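Local coordinates for sugar-binding transcriptional regulator, LacI family (Enterococcus faecalis, PDB 3CS3), which probably acts as a DNA-binding transcription repressor of the LacI family, whose C-terminal domain is expected to bind a sugar effector, at residues S118-L124 with V179-F184; T176-D180 with K205-I209; N102-T107 with E135-S140; V98-N102 with G130-Q134; G163-K168 with V192-E198. One frame throughout, in Å; residues are numbered along the deposited sequence.

Contact 1 of 5, residues S118-L124 with V179-F184; sequences SKKVLLL and VDVFAF
Leu122 lies in the tight part of this parallel pairing: strand 179-183 holds its backbone at both ends. Leu122 N donates to Asp180 O over 2.7 Å, at 172°, and Leu122 O accepts from Phe182 N at 2.8 Å. The ladder runs on through Leu124, whose N donates to Phe182 O and whose O takes Phe184 N. On one face Leu122 CD1 meets Val179 CG1 at 3.9 Å. On the other, Leu123 CD2 reaches the edge of the Phe182 ring, 3.9 Å from Phe182 CD2; Phe182 has its CG anti to the backbone N (chi1 178°), and its ring leads off toward Phe113 of helix 102-115. Phe184 CD2 lies over one face of that ring, offset toward its rim. Toward Ser118 the strands part, and a water intervenes, donating to Lys120 O at 2.7 Å and accepting from Asp180 N at 2.9 Å. Ser118 OG lies 2.9 Å from Asp180 OD2 but also reaches Phe113 O; the carboxylate's main partner is Arg208. Lys120 turns its amine to Gln175. Helices 102-115 and 131-146 cover the Val121 and Phe182 face, as in the doubly wound alpha/beta subdomain of periplasmic binding protein-like folds.

Contact 2 of 5, residues T176-D180 with K205-I209; sequences TEPVD and KDIRI
Arg208 and Asp180 lie side by side and point the same way from neighbouring parallel strands, so the guanidinium grips the carboxylate side-on with two nitrogens, one to each oxygen. Arg208 NE donates to Asp180 OD1 at 2.8 Å, with that oxygen close to the guanidinium plane and met on its syn side. Arg208 NH2 reaches the syn lone pair of Asp180 OD2 at 2.7 Å, less straight at 130°. The two planes are turned 44° apart, so the bidentate pair is not coplanar. The bend of the arginine chain at chi3 (-73°) turns the guanidinium toward Asp180 and Pro178 on the neighbouring segment. Pro178 runs alongside Arg208 in the same direction, its CG over one guanidinium face, 3.9 Å from Arg208 NH2, and its CB 3.7 Å from Arg208 NE.

Beneath these side chains the backbones are joined by Val179 N to Asp206 O at 3.0 Å and by Arg208 N to Val179 O at 2.7 Å. Val179 and Ile207 pair on the other face of the sheet, where Ile207 also packs on Val192 and Val196 of helix 186-196. This is the pairing of the two strands in a beta-alpha-beta unit. The proline covers one face of the guanidinium while the arginine holds the carboxylate; this two-nitrogen grip would be expected to keep Asp180 ionised and to hold the arginine side chain in place.

Contact 3 of 5, residues N102-T107 with E135-S140; sequences NRGGAT and ERLAVS
Helices 102-107 and 135-140 cross at -49° with their axes 8.2 Å apart at closest approach, nearest at Ala106 and Arg136, whose CA atoms are 5.3 Å apart. Ala106, with only a methyl group, is consistent with so near an approach: its CB rests 3.8 Å from Val139 CG1, beside the Arg136 carbonyl and Ser140 OG. Val139 spreads its branches over the first helix, CG1 against the Arg103 carbonyl and Thr107 OG1, CG2 3.7 Å from Arg103 CG. Polar groups close the N-terminal end. Arg136 grips Asn102 OD1 side-on with NE and NH2, each 2.9 Å away; NH2 comes in 18° from the carbonyl plane, whereas NE sits well above it. Arg103 runs extended from CG to NE and offers NE to Glu135 OE1 at 2.8 Å, from above the carboxylate plane; a weak bond joins Arg103 NH2 to Glu135 OE2. Glu135, bent at chi2 (-81°), turns its carboxylate to that guanidinium. A water donates to Glu135 OE1 and accepts a weak bond from Asn102 ND2. Arg136 NH2 also bonds to a glycerol, probably from the crystallisation liquor, a setting consistent with the interdomain effector cleft of LacI-family proteins.

Contact 4 of 5, residues V98-N102 with G130-Q134; sequences VLLDN and GYDSQ
Asn102 and Asp132 provide the direct hydrogen bond of this contact: Asn102 ND2 donates to Asp132 OD1 over 2.9 Å at 151°. The two side chains cross at about a right angle, and the amide approaches from above the carboxylate plane, 61° out of it. With its OD1 engaged by Arg136, the Asn102 amide has its flip settled by partners at both ends.

Two waters extend the polar set. One accepts from Leu100 N at 3.1 Å and donates to Asp132 OD1 at 2.7 Å, tying the end of strand 95-100, of the seven-stranded sheet, to the start of helix 131-146 beside the four-stranded one. The other, next to Asn102, lies 3.3 Å from Tyr131 OH.

The apolar part is Leu99 CD1, set against the far end of Tyr131 at 3.7 Å from Tyr131 CE2. Tyr131 has its CG anti to the backbone N (chi1 168°), which carries the ring across to the leucine. Asp132 OD2 also binds a glycerol, probably from the crystallisation liquor, at a position consistent with the interdomain effector cleft of this family.

Contact 5 of 5, residues G163-K168 with V192-E198; sequences GYAAAK and VYKYVAE
With chi1 at -174° in both Tyr164 and Tyr195, each ring leaves its helix anti to the backbone N, and the two side chains cross at about a right angle. The edge of Tyr195 points at the face of Tyr164 in a T-shaped stack, with the ring planes at 84° and the centroids 5.4 Å apart; Tyr195 CD2 is the atom over that face, 3.7 Å from Tyr164 CZ. Beyond the ring, Tyr164 OH donates to Glu198 OE2 at 2.7 Å, meeting it on the syn side but somewhat out of the carboxylate plane. Glu198 is extended beyond CG, which lets it reach across to the hydroxyl.

The helices flank strand 179-183 in the chain and pack on the same side of the parallel sheet, as successive helices of a Rossmann-like alpha/beta fold can; segments 163-168 and 192-196 cross at -48°. Between the helices, Gly163 and Ala167 make room for Val192 and Tyr195: Val192 CG2 lies 3.4 Å from Gly163 O, and Ala167 CB sits 3.8 Å from Tyr195 CB. Lys168 sets its CA over one face of the Tyr195 ring, 3.9 Å from the centroid in a CH-pi contact, while its CG comes 3.6 Å from Tyr195 OH. Lys194 CB touches the edge of the Tyr164 ring; its amine goes elsewhere, to Glu160 and to Glu216 of the second subunit.

In the fold
Contacts 1 and 4 are buried; contacts 2, 3 and 5 are only partly so. Contacts 1 and 2 share strand 179-183 and join neighbouring strands of one parallel sheet; contact 1 is mainly apolar, whereas contact 2, at the strand starts, carries a charged pair. Helices cover this sheet: those of contact 3 meet contact 1 through Phe182 and Phe184, those of contact 5 through Leu124, with Val192 also packing on Ile207 and Ile209 of contact 2. Contacts 3 and 4 share Asn102, helix 131-146 and a water; both combine polar groups around Asn102 with smaller apolar patches. The centre of contact 4 lies about 7 Å from the centre of the chain, that of contact 2 about 24 Å; contact 5 reaches the second subunit.

Contact 1 of 5, residues S118-L124 with V179-F184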
# COMPACT_ATOMS: atom_id res chain seq x y z
N SER A 118 -29.65 -2.56 -17.56
CA SER A 118 -28.60 -3.46 -18.03
C SER A 118 -29.16 -4.75 -18.62
O SER A 118 -30.14 -5.30 -18.11
CB SER A 118 -27.63 -3.79 -16.90
OG SER A 118 -27.01 -2.61 -16.43
N LYS A 119 -28.54 -5.23 -19.69
CA LYS A 119 -28.97 -6.44 -20.38
C LYS A 119 -28.26 -7.68 -19.85
O LYS A 119 -28.78 -8.79 -19.96
CB LYS A 119 -28.76 -6.30 -21.89
CG LYS A 119 -29.54 -5.14 -22.54
CD LYS A 119 -31.05 -5.35 -22.43
CE LYS A 119 -31.82 -4.09 -22.82
NZ LYS A 119 -33.28 -4.25 -22.58
N LYS A 120 -27.05 -7.48 -19.32
CA LYS A 120 -26.29 -8.51 -18.62
C LYS A 120 -25.28 -7.82 -17.70
O LYS A 120 -24.72 -6.78 -18.06
CB LYS A 120 -25.54 -9.43 -19.60
CG LYS A 120 -25.19 -10.79 -19.01
CD LYS A 120 -23.79 -11.27 -19.37
CE LYS A 120 -23.77 -12.06 -20.67
NZ LYS A 120 -22.50 -12.82 -20.82
N VAL A 121 -25.07 -8.38 -16.52
CA VAL A 121 -24.09 -7.84 -15.58
C VAL A 121 -23.02 -8.89 -15.33
O VAL A 121 -23.33 -10.02 -15.00
CB VAL A 121 -24.75 -7.38 -14.26
CG1 VAL A 121 -23.70 -6.95 -13.24
CG2 VAL A 121 -25.70 -6.22 -14.52
N LEU A 122 -21.76 -8.51 -15.52
CA LEU A 122 -20.65 -9.40 -15.22
C LEU A 122 -20.15 -9.12 -13.81
O LEU A 122 -19.81 -7.98 -13.47
CB LEU A 122 -19.55 -9.28 -16.29
CG LEU A 122 -19.93 -9.85 -17.67
CD1 LEU A 122 -20.58 -8.82 -18.59
CD2 LEU A 122 -18.74 -10.45 -18.38
N LEU A 123 -20.14 -10.15 -12.97
CA LEU A 123 -19.81 -10.01 -11.56
C LEU A 123 -18.40 -10.50 -11.31
O LEU A 123 -18.17 -11.70 -11.17
CB LEU A 123 -20.82 -10.75 -10.67
CG LEU A 123 -22.31 -10.38 -10.74
CD1 LEU A 123 -23.16 -11.43 -10.04
CD2 LEU A 123 -22.60 -8.98 -10.17
N LEU A 124 -17.45 -9.57 -11.27
CA LEU A 124 -16.06 -9.89 -10.99
C LEU A 124 -15.87 -9.96 -9.48
O LEU A 124 -15.80 -8.94 -8.79
CB LEU A 124 -15.14 -8.85 -11.65
CG LEU A 124 -13.61 -8.95 -11.56
CD1 LEU A 124 -13.07 -10.38 -11.72
CD2 LEU A 124 -12.98 -8.00 -12.58
N VAL A 179 -20.56 -3.63 -22.25
CA VAL A 179 -20.19 -4.65 -21.27
C VAL A 179 -20.30 -4.06 -19.87
O VAL A 179 -19.57 -3.14 -19.51
CB VAL A 179 -18.75 -5.18 -21.50
CG1 VAL A 179 -18.39 -6.24 -20.46
CG2 VAL A 179 -18.60 -5.76 -22.90
N ASP A 180 -21.23 -4.59 -19.07
CA ASP A 180 -21.46 -4.07 -17.73
C ASP A 180 -20.80 -4.93 -16.67
O ASP A 180 -21.07 -6.13 -16.59
CB ASP A 180 -22.96 -3.89 -17.47
CG ASP A 180 -23.57 -2.78 -18.32
OD1 ASP A 180 -22.80 -2.07 -19.00
OD2 ASP A 180 -24.80 -2.61 -18.29
N VAL A 181 -19.91 -4.32 -15.90
CA VAL A 181 -19.11 -5.02 -14.90
C VAL A 181 -19.29 -4.45 -13.50
O VAL A 181 -19.17 -3.24 -13.29
CB VAL A 181 -17.59 -5.01 -15.25
CG1 VAL A 181 -16.79 -5.85 -14.25
CG2 VAL A 181 -17.33 -5.52 -16.68
N PHE A 182 -19.59 -5.32 -12.54
CA PHE A 182 -19.51 -4.97 -11.13
C PHE A 182 -18.28 -5.67 -10.58
O PHE A 182 -18.28 -6.89 -10.39
CB PHE A 182 -20.80 -5.35 -10.39
CG PHE A 182 -20.77 -5.07 -8.90
CD1 PHE A 182 -20.01 -4.03 -8.37
CD2 PHE A 182 -21.56 -5.83 -8.04
CE1 PHE A 182 -20.00 -3.78 -6.99
CE2 PHE A 182 -21.56 -5.59 -6.67
CZ PHE A 182 -20.78 -4.56 -6.14
N ALA A 183 -17.22 -4.89 -10.38
CA ALA A 183 -15.98 -5.37 -9.79
C ALA A 183 -16.13 -5.28 -8.28
O ALA A 183 -16.57 -4.25 -7.76
CB ALA A 183 -14.80 -4.55 -10.26
N PHE A 184 -15.78 -6.35 -7.58
CA PHE A 184 -16.07 -6.45 -6.14
C PHE A 184 -15.08 -5.66 -5.30
O PHE A 184 -15.34 -5.39 -4.12
CB PHE A 184 -16.16 -7.92 -5.69
CG PHE A 184 -17.52 -8.57 -5.96
CD1 PHE A 184 -17.90 -9.71 -5.26
CD2 PHE A 184 -18.42 -8.03 -6.89
CE1 PHE A 184 -19.13 -10.33 -5.50
CE2 PHE A 184 -19.65 -8.63 -7.13
CZ PHE A 184 -20.01 -9.78 -6.43
O HOH W 1 -22.93 -6.77 -20.04

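Contact 2 of 5, residues T176-D180 with K205-I209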
# COMPACT_ATOMS: atom_id res chain seq x y z
N THR A 176 -22.58 -8.36 -24.69
CA THR A 176 -23.66 -7.44 -25.07
C THR A 176 -23.08 -6.06 -25.43
O THR A 176 -21.88 -5.81 -25.22
CB THR A 176 -24.73 -7.33 -23.95
OG1 THR A 176 -24.71 -8.52 -23.15
CG2 THR A 176 -26.13 -7.15 -24.54
N GLU A 177 -23.92 -5.17 -25.97
CA GLU A 177 -23.49 -3.93 -26.63
C GLU A 177 -22.60 -3.04 -25.73
O GLU A 177 -21.45 -2.78 -26.10
CB GLU A 177 -24.66 -3.16 -27.28
CG GLU A 177 -25.81 -4.04 -27.83
CD GLU A 177 -25.35 -5.07 -28.86
OE1 GLU A 177 -24.61 -4.71 -29.80
OE2 GLU A 177 -25.74 -6.25 -28.73
N PRO A 178 -23.10 -2.57 -24.57
CA PRO A 178 -22.10 -2.25 -23.55
C PRO A 178 -21.83 -3.44 -22.62
O PRO A 178 -22.75 -4.18 -22.26
CB PRO A 178 -22.74 -1.09 -22.77
CG PRO A 178 -24.20 -1.02 -23.23
CD PRO A 178 -24.46 -2.21 -24.11
N VAL A 179 -20.56 -3.63 -22.25
CA VAL A 179 -20.19 -4.65 -21.27
C VAL A 179 -20.30 -4.06 -19.87
O VAL A 179 -19.57 -3.14 -19.51
CB VAL A 179 -18.75 -5.18 -21.50
CG1 VAL A 179 -18.39 -6.24 -20.46
CG2 VAL A 179 -18.60 -5.76 -22.90
N ASP A 180 -21.23 -4.59 -19.07
CA ASP A 180 -21.46 -4.07 -17.73
C ASP A 180 -20.80 -4.93 -16.67
O ASP A 180 -21.07 -6.13 -16.59
CB ASP A 180 -22.96 -3.89 -17.47
CG ASP A 180 -23.57 -2.78 -18.32
OD1 ASP A 180 -22.80 -2.07 -19.00
OD2 ASP A 180 -24.80 -2.61 -18.29
N LYS A 205 -18.07 3.96 -22.02
CA LYS A 205 -18.90 3.86 -23.22
C LYS A 205 -19.10 2.40 -23.65
O LYS A 205 -20.23 1.90 -23.65
CB LYS A 205 -18.28 4.68 -24.36
CG LYS A 205 -19.04 4.63 -25.68
CD LYS A 205 -18.15 5.02 -26.85
CE LYS A 205 -18.76 4.62 -28.19
NZ LYS A 205 -17.76 4.74 -29.29
N ASP A 206 -18.01 1.73 -24.00
CA ASP A 206 -18.05 0.35 -24.49
C ASP A 206 -18.06 -0.66 -23.35
O ASP A 206 -18.62 -1.75 -23.48
CB ASP A 206 -16.84 0.06 -25.40
CG ASP A 206 -16.70 1.07 -26.53
OD1 ASP A 206 -17.73 1.57 -27.03
OD2 ASP A 206 -15.55 1.34 -26.93
N ILE A 207 -17.43 -0.28 -22.25
CA ILE A 207 -17.39 -1.10 -21.05
C ILE A 207 -17.68 -0.23 -19.83
O ILE A 207 -16.95 0.72 -19.55
CB ILE A 207 -16.06 -1.92 -20.92
CG1 ILE A 207 -15.92 -2.55 -19.53
CG2 ILE A 207 -14.84 -1.07 -21.29
CD1 ILE A 207 -15.00 -3.75 -19.48
N ARG A 208 -18.77 -0.54 -19.14
CA ARG A 208 -19.22 0.24 -17.99
C ARG A 208 -18.92 -0.51 -16.69
O ARG A 208 -19.26 -1.69 -16.56
CB ARG A 208 -20.71 0.56 -18.10
CG ARG A 208 -21.11 1.26 -19.39
CD ARG A 208 -22.57 1.68 -19.36
NE ARG A 208 -23.50 0.55 -19.49
CZ ARG A 208 -24.82 0.66 -19.55
NH1 ARG A 208 -25.40 1.85 -19.51
NH2 ARG A 208 -25.57 -0.43 -19.67
N ILE A 209 -18.30 0.17 -15.73
CA ILE A 209 -17.81 -0.48 -14.52
C ILE A 209 -18.18 0.24 -13.22
O ILE A 209 -18.22 1.47 -13.17
CB ILE A 209 -16.27 -0.78 -14.62
CG1 ILE A 209 -15.80 -1.74 -13.52
CG2 ILE A 209 -15.45 0.50 -14.64
CD1 ILE A 209 -14.60 -2.59 -13.91

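Contact 3 of 5, residues N102-T107 with E135-S140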
# COMPACT_ATOMS: atom_id res chain seq x y z
N ASN A 102 -21.66 -5.19 3.45
CA ASN A 102 -21.54 -5.74 2.10
C ASN A 102 -22.88 -5.83 1.38
O ASN A 102 -22.95 -5.63 0.17
CB ASN A 102 -20.90 -7.13 2.15
CG ASN A 102 -19.45 -7.09 2.60
OD1 ASN A 102 -18.64 -6.35 2.05
ND2 ASN A 102 -19.13 -7.90 3.60
N ARG A 103 -23.93 -6.12 2.13
CA ARG A 103 -25.29 -6.22 1.60
C ARG A 103 -25.83 -4.87 1.14
O ARG A 103 -26.40 -4.78 0.06
CB ARG A 103 -26.21 -6.91 2.61
CG ARG A 103 -25.76 -8.35 2.87
CD ARG A 103 -26.69 -9.14 3.76
NE ARG A 103 -26.37 -10.57 3.69
CZ ARG A 103 -27.15 -11.49 3.13
NH1 ARG A 103 -28.33 -11.15 2.61
NH2 ARG A 103 -26.77 -12.76 3.12
N GLY A 104 -25.61 -3.83 1.93
CA GLY A 104 -26.00 -2.48 1.53
C GLY A 104 -25.15 -1.91 0.42
O GLY A 104 -25.65 -1.17 -0.43
N GLY A 105 -23.86 -2.25 0.42
CA GLY A 105 -22.94 -1.80 -0.62
C GLY A 105 -23.21 -2.42 -1.97
O GLY A 105 -23.25 -1.73 -2.98
N ALA A 106 -23.40 -3.74 -1.99
CA ALA A 106 -23.72 -4.45 -3.23
C ALA A 106 -25.10 -4.08 -3.76
O ALA A 106 -25.28 -4.01 -4.97
CB ALA A 106 -23.58 -5.95 -3.04
N THR A 107 -26.06 -3.83 -2.86
CA THR A 107 -27.40 -3.37 -3.24
C THR A 107 -27.34 -2.01 -3.92
O THR A 107 -27.99 -1.80 -4.95
CB THR A 107 -28.36 -3.30 -2.03
OG1 THR A 107 -28.55 -4.60 -1.49
CG2 THR A 107 -29.73 -2.74 -2.42
N GLU A 135 -21.16 -12.46 0.61
CA GLU A 135 -22.24 -11.53 0.93
C GLU A 135 -22.59 -10.64 -0.25
O GLU A 135 -23.76 -10.41 -0.53
CB GLU A 135 -21.86 -10.65 2.11
CG GLU A 135 -21.74 -11.38 3.41
CD GLU A 135 -23.08 -11.61 4.07
OE1 GLU A 135 -23.69 -10.62 4.52
OE2 GLU A 135 -23.50 -12.79 4.14
N ARG A 136 -21.55 -10.14 -0.93
CA ARG A 136 -21.72 -9.27 -2.09
C ARG A 136 -22.38 -10.03 -3.24
O ARG A 136 -23.24 -9.49 -3.92
CB ARG A 136 -20.37 -8.68 -2.54
CG ARG A 136 -19.96 -7.42 -1.80
CD ARG A 136 -18.48 -7.10 -1.98
NE ARG A 136 -17.94 -6.45 -0.78
CZ ARG A 136 -16.68 -6.07 -0.61
NH1 ARG A 136 -15.78 -6.24 -1.57
NH2 ARG A 136 -16.33 -5.50 0.53
N LEU A 137 -21.98 -11.29 -3.41
CA LEU A 137 -22.56 -12.17 -4.42
C LEU A 137 -24.01 -12.54 -4.12
O LEU A 137 -24.85 -12.49 -5.01
CB LEU A 137 -21.71 -13.43 -4.58
CG LEU A 137 -21.84 -14.20 -5.88
CD1 LEU A 137 -21.64 -13.27 -7.07
CD2 LEU A 137 -20.81 -15.32 -5.90
N ALA A 138 -24.31 -12.87 -2.86
CA ALA A 138 -25.66 -13.28 -2.45
C ALA A 138 -26.70 -12.20 -2.68
O ALA A 138 -27.85 -12.49 -3.01
CB ALA A 138 -25.67 -13.72 -0.99
N VAL A 139 -26.29 -10.95 -2.52
CA VAL A 139 -27.17 -9.81 -2.67
C VAL A 139 -27.27 -9.36 -4.14
O VAL A 139 -28.35 -8.99 -4.60
CB VAL A 139 -26.76 -8.68 -1.69
CG1 VAL A 139 -27.07 -7.29 -2.23
CG2 VAL A 139 -27.45 -8.90 -0.36
N SER A 140 -26.14 -9.42 -4.85
CA SER A 140 -26.07 -9.06 -6.26
C SER A 140 -26.93 -9.98 -7.12
O SER A 140 -27.77 -9.50 -7.88
CB SER A 140 -24.63 -9.10 -6.77
OG SER A 140 -23.81 -8.19 -6.07
O HOH W 2 -22.04 -8.31 5.18

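Contact 4 of 5, residues V98-N102 with G130-Q134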
# COMPACT_ATOMS: atom_id res chain seq x y z
N VAL A 98 -15.92 -6.30 13.25
CA VAL A 98 -16.19 -4.98 12.67
C VAL A 98 -16.17 -5.12 11.15
O VAL A 98 -15.12 -5.10 10.52
CB VAL A 98 -15.20 -3.86 13.14
CG1 VAL A 98 -15.67 -2.50 12.64
CG2 VAL A 98 -15.08 -3.83 14.65
N LEU A 99 -17.36 -5.29 10.58
CA LEU A 99 -17.49 -5.69 9.18
C LEU A 99 -18.05 -4.59 8.30
O LEU A 99 -18.76 -3.71 8.78
CB LEU A 99 -18.39 -6.92 9.08
CG LEU A 99 -18.06 -8.15 9.94
CD1 LEU A 99 -19.07 -9.24 9.68
CD2 LEU A 99 -16.65 -8.65 9.67
N LEU A 100 -17.71 -4.62 7.02
CA LEU A 100 -18.36 -3.74 6.05
C LEU A 100 -19.80 -4.20 5.84
O LEU A 100 -20.09 -5.39 5.88
CB LEU A 100 -17.64 -3.74 4.71
CG LEU A 100 -16.18 -3.28 4.65
CD1 LEU A 100 -15.68 -3.39 3.22
CD2 LEU A 100 -16.03 -1.86 5.17
N ASP A 101 -20.68 -3.24 5.62
CA ASP A 101 -22.04 -3.53 5.17
C ASP A 101 -22.00 -3.93 3.69
O ASP A 101 -22.26 -3.11 2.80
CB ASP A 101 -22.93 -2.32 5.42
CG ASP A 101 -24.39 -2.60 5.11
OD1 ASP A 101 -24.86 -3.73 5.37
OD2 ASP A 101 -25.06 -1.67 4.62
N ASN A 102 -21.66 -5.19 3.45
CA ASN A 102 -21.54 -5.74 2.10
C ASN A 102 -22.88 -5.83 1.38
O ASN A 102 -22.95 -5.63 0.17
CB ASN A 102 -20.90 -7.13 2.15
CG ASN A 102 -19.45 -7.09 2.60
OD1 ASN A 102 -18.64 -6.35 2.05
ND2 ASN A 102 -19.13 -7.90 3.60
N GLY A 130 -14.03 -16.43 0.75
CA GLY A 130 -14.01 -15.16 1.47
C GLY A 130 -15.39 -14.57 1.69
O GLY A 130 -16.16 -14.39 0.74
N TYR A 131 -15.69 -14.26 2.95
CA TYR A 131 -17.01 -13.80 3.40
C TYR A 131 -17.55 -12.56 2.68
O TYR A 131 -18.74 -12.51 2.37
CB TYR A 131 -16.96 -13.56 4.92
CG TYR A 131 -18.13 -12.81 5.51
CD1 TYR A 131 -19.30 -13.48 5.86
CD2 TYR A 131 -18.05 -11.44 5.77
CE1 TYR A 131 -20.38 -12.81 6.42
CE2 TYR A 131 -19.13 -10.75 6.33
CZ TYR A 131 -20.28 -11.45 6.65
OH TYR A 131 -21.35 -10.78 7.21
N ASP A 132 -16.68 -11.59 2.43
CA ASP A 132 -17.07 -10.31 1.84
C ASP A 132 -17.61 -10.47 0.43
O ASP A 132 -18.57 -9.80 0.05
CB ASP A 132 -15.90 -9.33 1.81
CG ASP A 132 -15.69 -8.61 3.14
OD1 ASP A 132 -16.42 -8.87 4.12
OD2 ASP A 132 -14.77 -7.77 3.20
N SER A 133 -16.97 -11.35 -0.33
CA SER A 133 -17.39 -11.67 -1.69
C SER A 133 -18.68 -12.49 -1.68
O SER A 133 -19.56 -12.24 -2.50
CB SER A 133 -16.27 -12.42 -2.42
OG SER A 133 -16.60 -12.59 -3.78
N GLN A 134 -18.80 -13.45 -0.75
CA GLN A 134 -20.01 -14.26 -0.55
C GLN A 134 -21.26 -13.41 -0.31
O GLN A 134 -22.29 -13.63 -0.95
CB GLN A 134 -19.84 -15.20 0.64
CG GLN A 134 -18.93 -16.39 0.41
CD GLN A 134 -18.68 -17.19 1.68
OE1 GLN A 134 -19.03 -16.77 2.78
NE2 GLN A 134 -18.05 -18.35 1.52
O HOH W 3 -16.02 -7.01 6.01
O HOH W 2 -22.04 -8.31 5.18

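Contact 5 of 5, residues G163-K168 with V192-E198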
# COMPACT_ATOMS: atom_id res chain seq x y z
N GLY A 163 -8.04 -8.91 -12.02
CA GLY A 163 -8.91 -8.01 -12.76
C GLY A 163 -8.47 -7.85 -14.20
O GLY A 163 -9.30 -7.74 -15.11
N TYR A 164 -7.15 -7.85 -14.41
CA TYR A 164 -6.54 -7.80 -15.73
C TYR A 164 -6.87 -9.05 -16.54
O TYR A 164 -7.33 -8.96 -17.68
CB TYR A 164 -5.01 -7.65 -15.61
CG TYR A 164 -4.30 -7.43 -16.93
CD1 TYR A 164 -4.17 -6.15 -17.47
CD2 TYR A 164 -3.74 -8.50 -17.63
CE1 TYR A 164 -3.52 -5.94 -18.67
CE2 TYR A 164 -3.09 -8.30 -18.85
CZ TYR A 164 -2.98 -7.01 -19.36
OH TYR A 164 -2.34 -6.80 -20.55
N ALA A 165 -6.64 -10.22 -15.94
CA ALA A 165 -6.94 -11.52 -16.52
C ALA A 165 -8.43 -11.70 -16.83
O ALA A 165 -8.78 -12.28 -17.86
CB ALA A 165 -6.45 -12.63 -15.60
N ALA A 166 -9.28 -11.18 -15.94
CA ALA A 166 -10.73 -11.20 -16.14
C ALA A 166 -11.15 -10.41 -17.37
O ALA A 166 -11.93 -10.89 -18.17
CB ALA A 166 -11.44 -10.66 -14.93
N ALA A 167 -10.60 -9.20 -17.52
CA ALA A 167 -10.88 -8.34 -18.67
C ALA A 167 -10.44 -8.97 -20.00
O ALA A 167 -11.10 -8.78 -21.02
CB ALA A 167 -10.23 -6.98 -18.48
N LYS A 168 -9.34 -9.72 -19.97
CA LYS A 168 -8.86 -10.46 -21.13
C LYS A 168 -9.82 -11.60 -21.49
O LYS A 168 -10.06 -11.86 -22.67
CB LYS A 168 -7.44 -11.00 -20.89
CG LYS A 168 -6.72 -11.46 -22.16
CD LYS A 168 -5.26 -11.83 -21.91
CE LYS A 168 -5.11 -13.30 -21.50
NZ LYS A 168 -3.70 -13.76 -21.59
N VAL A 192 -8.95 -4.00 -14.78
CA VAL A 192 -9.79 -3.92 -15.98
C VAL A 192 -9.40 -2.70 -16.82
O VAL A 192 -9.24 -2.82 -18.03
CB VAL A 192 -11.32 -3.94 -15.64
CG1 VAL A 192 -12.17 -3.73 -16.89
CG2 VAL A 192 -11.69 -5.26 -14.97
N TYR A 193 -9.21 -1.54 -16.16
CA TYR A 193 -8.69 -0.32 -16.81
C TYR A 193 -7.39 -0.58 -17.57
O TYR A 193 -7.24 -0.14 -18.71
CB TYR A 193 -8.44 0.78 -15.79
CG TYR A 193 -9.62 1.67 -15.47
CD1 TYR A 193 -10.69 1.20 -14.71
CD2 TYR A 193 -9.65 2.99 -15.91
CE1 TYR A 193 -11.76 2.03 -14.40
CE2 TYR A 193 -10.72 3.82 -15.61
CZ TYR A 193 -11.77 3.33 -14.85
OH TYR A 193 -12.83 4.15 -14.55
N LYS A 194 -6.46 -1.30 -16.93
CA LYS A 194 -5.17 -1.65 -17.52
C LYS A 194 -5.29 -2.35 -18.87
O LYS A 194 -4.66 -1.92 -19.84
CB LYS A 194 -4.34 -2.51 -16.56
CG LYS A 194 -3.15 -1.81 -15.93
CD LYS A 194 -3.51 -0.99 -14.70
CE LYS A 194 -2.26 -0.31 -14.13
NZ LYS A 194 -2.37 -0.00 -12.68
N TYR A 195 -6.11 -3.40 -18.93
CA TYR A 195 -6.29 -4.16 -20.17
C TYR A 195 -7.04 -3.39 -21.25
O TYR A 195 -6.72 -3.51 -22.43
CB TYR A 195 -6.98 -5.51 -19.90
CG TYR A 195 -7.07 -6.39 -21.12
CD1 TYR A 195 -8.24 -6.45 -21.88
CD2 TYR A 195 -5.98 -7.14 -21.54
CE1 TYR A 195 -8.32 -7.24 -23.02
CE2 TYR A 195 -6.05 -7.94 -22.67
CZ TYR A 195 -7.22 -7.99 -23.41
OH TYR A 195 -7.30 -8.78 -24.53
N VAL A 196 -8.03 -2.60 -20.84
CA VAL A 196 -8.84 -1.80 -21.78
C VAL A 196 -8.01 -0.68 -22.43
O VAL A 196 -8.26 -0.29 -23.57
CB VAL A 196 -10.15 -1.29 -21.10
CG1 VAL A 196 -10.87 -0.25 -21.95
CG2 VAL A 196 -11.08 -2.46 -20.83
N ALA A 197 -6.99 -0.22 -21.70
CA ALA A 197 -6.00 0.73 -22.23
C ALA A 197 -5.15 0.13 -23.36
O ALA A 197 -4.58 0.86 -24.17
CB ALA A 197 -5.12 1.26 -21.11
N GLU A 198 -5.08 -1.20 -23.41
CA GLU A 198 -4.39 -1.91 -24.48
C GLU A 198 -5.33 -2.36 -25.61
O GLU A 198 -4.95 -3.14 -26.48
CB GLU A 198 -3.65 -3.13 -23.92
CG GLU A 198 -2.55 -2.80 -22.91
CD GLU A 198 -2.00 -4.04 -22.21
OE1 GLU A 198 -1.35 -3.89 -21.15
OE2 GLU A 198 -2.22 -5.17 -22.71